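PDB 2QVO: uncharacterized protein AF_1382 from Archaeoglobus fulgidus DSM 4304, which is of unknown function but has the helix and strand order of a winged helix-turn-helix protein, and so may bind DNA. Local coordinates for residues Leu15-Tyr23 against Gln78-Ile88. Residues are numbered along the deposited sequence; the frame is centred on the assembly and turned at random.
Sequences LEILMTIYY and QKIAQQIKSII
Tyr22 and Met19 enter residues 78-88 as two neighbouring knobs, and Ala81 borders both holes. Tyr22 sits among Gln78, Ala81, Gln82 and Lys85. With CG anti to the backbone N (chi1 175°), its ring is carried across to the second helix: CD1 lies 3.5 Å from Ala81 CB, while OH reaches Gln82 CG at 3.3 Å. Replacing Tyr22 with an alanine would probably open a gap over Ala81 and leave the aliphatic part of Gln82 without its packing partner, while Lys85 would keep its contacts with Tyr23 and Met19. The bent Met19 chain occupies the hole formed by Ala81, Ile84, Lys85 and Ile88, its CE methyl 3.4 Å from Ala81 O.

Purely aliphatic packing continues beside Met19. The Leu15 and Ile84 side chains run alongside each other, pointing opposite ways, with Leu15 CD1 only 3.3 Å from Ile84 CG2, tighter than normal van der Waals contact. Leu18 CD2 meets Ile84 CD1 at 3.7 Å and also touches Ile80 CG2; Leu73 of strand 68-73 touches both Leu18 and Tyr22.

At the margin, the Lys85 methylene chain crosses Tyr23 at about a right angle, CG lying 3.3 Å from Tyr23 OH, and CE approaches the ring edge.

No hydrogen bond joins the segments, whose axes approach to 9.8 Å at a crossing angle of -107°. This knobs-into-holes packing seats the C-terminal helix 75-90 against helix 12-26, in a fold whose order of helices and strands is consistent with a winged helix-turn-helix domain.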
loop_
_atom_site.group_PDB
_atom_site.type_symbol
_atom_site.label_atom_id
_atom_site.label_comp_id
_atom_site.label_asym_id
_atom_site.label_seq_id
_atom_site.Cartn_x
_atom_site.Cartn_y
_atom_site.Cartn_z
ATOM N N LEU A 15 6.659 -2.730 -1.251
ATOM C CA LEU A 15 6.858 -1.292 -1.471
ATOM C C LEU A 15 5.825 -0.704 -2.435
ATOM O O LEU A 15 5.198 0.318 -2.124
ATOM C CB LEU A 15 8.261 -1.010 -2.024
ATOM C CG LEU A 15 8.448 0.453 -2.440
ATOM C CD1 LEU A 15 8.541 1.318 -1.212
ATOM C CD2 LEU A 15 9.669 0.631 -3.336
ATOM N N GLU A 16 5.682 -1.339 -3.600
ATOM C CA GLU A 16 4.753 -0.885 -4.637
ATOM C C GLU A 16 3.321 -0.826 -4.103
ATOM O O GLU A 16 2.579 0.095 -4.441
ATOM C CB GLU A 16 4.782 -1.800 -5.865
ATOM C CG GLU A 16 5.970 -1.602 -6.800
ATOM C CD GLU A 16 6.081 -2.717 -7.839
ATOM O OE1 GLU A 16 5.038 -3.327 -8.196
ATOM O OE2 GLU A 16 7.213 -2.984 -8.297
ATOM N N ILE A 17 2.940 -1.804 -3.288
ATOM C CA ILE A 17 1.605 -1.818 -2.678
ATOM C C ILE A 17 1.423 -0.622 -1.731
ATOM O O ILE A 17 0.435 0.132 -1.813
ATOM C CB ILE A 17 1.306 -3.187 -2.004
ATOM C CG1 ILE A 17 1.211 -4.263 -3.093
ATOM C CG2 ILE A 17 -0.001 -3.148 -1.202
ATOM C CD1 ILE A 17 1.440 -5.682 -2.607
ATOM N N LEU A 18 2.402 -0.430 -0.850
ATOM C CA LEU A 18 2.350 0.672 0.091
ATOM C C LEU A 18 2.262 2.036 -0.584
ATOM O O LEU A 18 1.462 2.878 -0.158
ATOM C CB LEU A 18 3.593 0.641 0.998
ATOM C CG LEU A 18 3.587 1.714 2.086
ATOM C CD1 LEU A 18 2.420 1.521 3.054
ATOM C CD2 LEU A 18 4.954 1.722 2.832
ATOM N N MET A 19 3.089 2.257 -1.606
ATOM C CA MET A 19 3.178 3.564 -2.248
ATOM C C MET A 19 1.939 3.774 -3.108
ATOM O O MET A 19 1.471 4.893 -3.227
ATOM C CB MET A 19 4.468 3.729 -3.061
ATOM C CG MET A 19 5.766 3.732 -2.163
ATOM S SD MET A 19 5.634 4.700 -0.657
ATOM C CE MET A 19 5.847 6.329 -1.356
ATOM N N THR A 20 1.395 2.686 -3.659
ATOM C CA THR A 20 0.107 2.775 -4.390
ATOM C C THR A 20 -1.033 3.271 -3.509
ATOM O O THR A 20 -1.810 4.145 -3.918
ATOM C CB THR A 20 -0.290 1.419 -5.050
ATOM O OG1 THR A 20 0.701 1.056 -6.021
ATOM C CG2 THR A 20 -1.646 1.539 -5.751
ATOM N N ILE A 21 -1.149 2.719 -2.303
ATOM C CA ILE A 21 -2.154 3.171 -1.340
ATOM C C ILE A 21 -1.921 4.642 -1.005
ATOM O O ILE A 21 -2.857 5.434 -0.968
ATOM C CB ILE A 21 -2.117 2.319 -0.041
ATOM C CG1 ILE A 21 -2.344 0.836 -0.368
ATOM C CG2 ILE A 21 -3.149 2.813 1.007
ATOM C CD1 ILE A 21 -2.002 -0.111 0.798
ATOM N N TYR A 22 -0.663 4.988 -0.750
ATOM C CA TYR A 22 -0.276 6.351 -0.409
ATOM C C TYR A 22 -0.727 7.360 -1.483
ATOM O O TYR A 22 -1.472 8.312 -1.178
ATOM C CB TYR A 22 1.243 6.400 -0.182
ATOM C CG TYR A 22 1.794 7.787 0.066
ATOM C CD1 TYR A 22 1.621 8.420 1.302
ATOM C CD2 TYR A 22 2.478 8.464 -0.938
ATOM C CE1 TYR A 22 2.124 9.708 1.522
ATOM C CE2 TYR A 22 2.991 9.746 -0.726
ATOM C CZ TYR A 22 2.811 10.354 0.497
ATOM O OH TYR A 22 3.314 11.625 0.679
ATOM N N TYR A 23 -0.301 7.143 -2.723
ATOM C CA TYR A 23 -0.607 8.077 -3.809
ATOM C C TYR A 23 -2.089 8.104 -4.158
ATOM O O TYR A 23 -2.641 9.162 -4.424
ATOM C CB TYR A 23 0.237 7.802 -5.046
ATOM C CG TYR A 23 1.665 8.257 -4.854
ATOM C CD1 TYR A 23 1.966 9.620 -4.714
ATOM C CD2 TYR A 23 2.700 7.339 -4.786
ATOM C CE1 TYR A 23 3.265 10.050 -4.530
ATOM C CE2 TYR A 23 4.015 7.758 -4.589
ATOM C CZ TYR A 23 4.284 9.114 -4.466
ATOM O OH TYR A 23 5.579 9.541 -4.283
ATOM N N GLN A 78 1.051 6.139 7.047
ATOM C CA GLN A 78 1.281 7.361 6.277
ATOM C C GLN A 78 2.693 7.911 6.473
ATOM O O GLN A 78 3.358 8.285 5.504
ATOM C CB GLN A 78 0.242 8.455 6.601
ATOM C CG GLN A 78 0.512 9.743 5.836
ATOM C CD GLN A 78 -0.738 10.496 5.427
ATOM O OE1 GLN A 78 -1.822 10.283 5.971
ATOM N NE2 GLN A 78 -0.586 11.398 4.461
ATOM N N LYS A 79 3.125 7.985 7.726
ATOM C CA LYS A 79 4.466 8.484 8.061
ATOM C C LYS A 79 5.550 7.670 7.339
ATOM O O LYS A 79 6.418 8.222 6.667
ATOM C CB LYS A 79 4.679 8.403 9.568
ATOM C CG LYS A 79 4.044 9.526 10.394
ATOM C CD LYS A 79 4.220 9.191 11.870
ATOM C CE LYS A 79 4.037 10.380 12.782
ATOM N NZ LYS A 79 4.350 9.981 14.189
ATOM N N ILE A 80 5.461 6.352 7.462
ATOM C CA ILE A 80 6.380 5.438 6.766
ATOM C C ILE A 80 6.397 5.684 5.251
ATOM O O ILE A 80 7.457 5.861 4.657
ATOM C CB ILE A 80 6.060 3.970 7.097
ATOM C CG1 ILE A 80 6.398 3.675 8.564
ATOM C CG2 ILE A 80 6.808 2.999 6.135
ATOM C CD1 ILE A 80 5.850 2.372 9.079
ATOM N N ALA A 81 5.221 5.730 4.620
ATOM C CA ALA A 81 5.171 5.986 3.174
ATOM C C ALA A 81 5.826 7.298 2.778
ATOM O O ALA A 81 6.519 7.370 1.776
ATOM C CB ALA A 81 3.723 5.934 2.660
ATOM N N GLN A 82 5.581 8.347 3.552
ATOM C CA GLN A 82 6.158 9.650 3.273
ATOM C C GLN A 82 7.692 9.630 3.309
ATOM O O GLN A 82 8.352 10.243 2.458
ATOM C CB GLN A 82 5.593 10.677 4.251
ATOM C CG GLN A 82 4.193 11.122 3.860
ATOM C CD GLN A 82 3.469 11.912 4.939
ATOM O OE1 GLN A 82 3.912 11.991 6.094
ATOM N NE2 GLN A 82 2.343 12.501 4.561
ATOM N N GLN A 83 8.238 8.892 4.272
ATOM C CA GLN A 83 9.689 8.747 4.429
ATOM C C GLN A 83 10.290 7.910 3.296
ATOM O O GLN A 83 11.360 8.228 2.786
ATOM C CB GLN A 83 10.028 8.137 5.789
ATOM C CG GLN A 83 9.665 8.998 7.006
ATOM C CD GLN A 83 10.677 10.097 7.295
ATOM O OE1 GLN A 83 11.893 9.862 7.325
ATOM N NE2 GLN A 83 10.179 11.310 7.512
ATOM N N ILE A 84 9.581 6.866 2.873
ATOM C CA ILE A 84 10.019 6.072 1.727
ATOM C C ILE A 84 10.031 6.911 0.434
ATOM O O ILE A 84 10.959 6.822 -0.377
ATOM C CB ILE A 84 9.175 4.796 1.559
ATOM C CG1 ILE A 84 9.457 3.820 2.712
ATOM C CG2 ILE A 84 9.467 4.156 0.206
ATOM C CD1 ILE A 84 8.564 2.580 2.750
ATOM N N LYS A 85 8.999 7.735 0.256
ATOM C CA LYS A 85 8.953 8.683 -0.854
ATOM C C LYS A 85 10.245 9.512 -0.923
ATOM O O LYS A 85 10.851 9.641 -1.989
ATOM C CB LYS A 85 7.731 9.600 -0.731
ATOM C CG LYS A 85 7.602 10.619 -1.869
ATOM C CD LYS A 85 6.554 11.682 -1.562
ATOM C CE LYS A 85 6.283 12.550 -2.799
ATOM N NZ LYS A 85 7.544 13.132 -3.363
ATOM N N SER A 86 10.671 10.063 0.208
ATOM C CA SER A 86 11.924 10.830 0.223
ATOM C C SER A 86 13.137 9.969 -0.132
ATOM O O SER A 86 14.017 10.423 -0.860
ATOM C CB SER A 86 12.131 11.575 1.543
ATOM O OG SER A 86 12.198 10.682 2.631
ATOM N N ILE A 87 13.174 8.728 0.353
ATOM C CA ILE A 87 14.265 7.809 -0.006
ATOM C C ILE A 87 14.294 7.547 -1.504
ATOM O O ILE A 87 15.341 7.656 -2.136
ATOM C CB ILE A 87 14.198 6.472 0.771
ATOM C CG1 ILE A 87 14.468 6.732 2.256
ATOM C CG2 ILE A 87 15.237 5.477 0.227
ATOM C CD1 ILE A 87 14.098 5.599 3.148
ATOM N N ILE A 88 13.136 7.227 -2.079
ATOM C CA ILE A 88 13.048 7.010 -3.522
ATOM C C ILE A 88 13.557 8.229 -4.297
ATOM O O ILE A 88 14.309 8.069 -5.265
ATOM C CB ILE A 88 11.612 6.618 -3.964
ATOM C CG1 ILE A 88 11.262 5.224 -3.428
ATOM C CG2 ILE A 88 11.470 6.675 -5.494
ATOM C CD1 ILE A 88 9.779 4.864 -3.547
#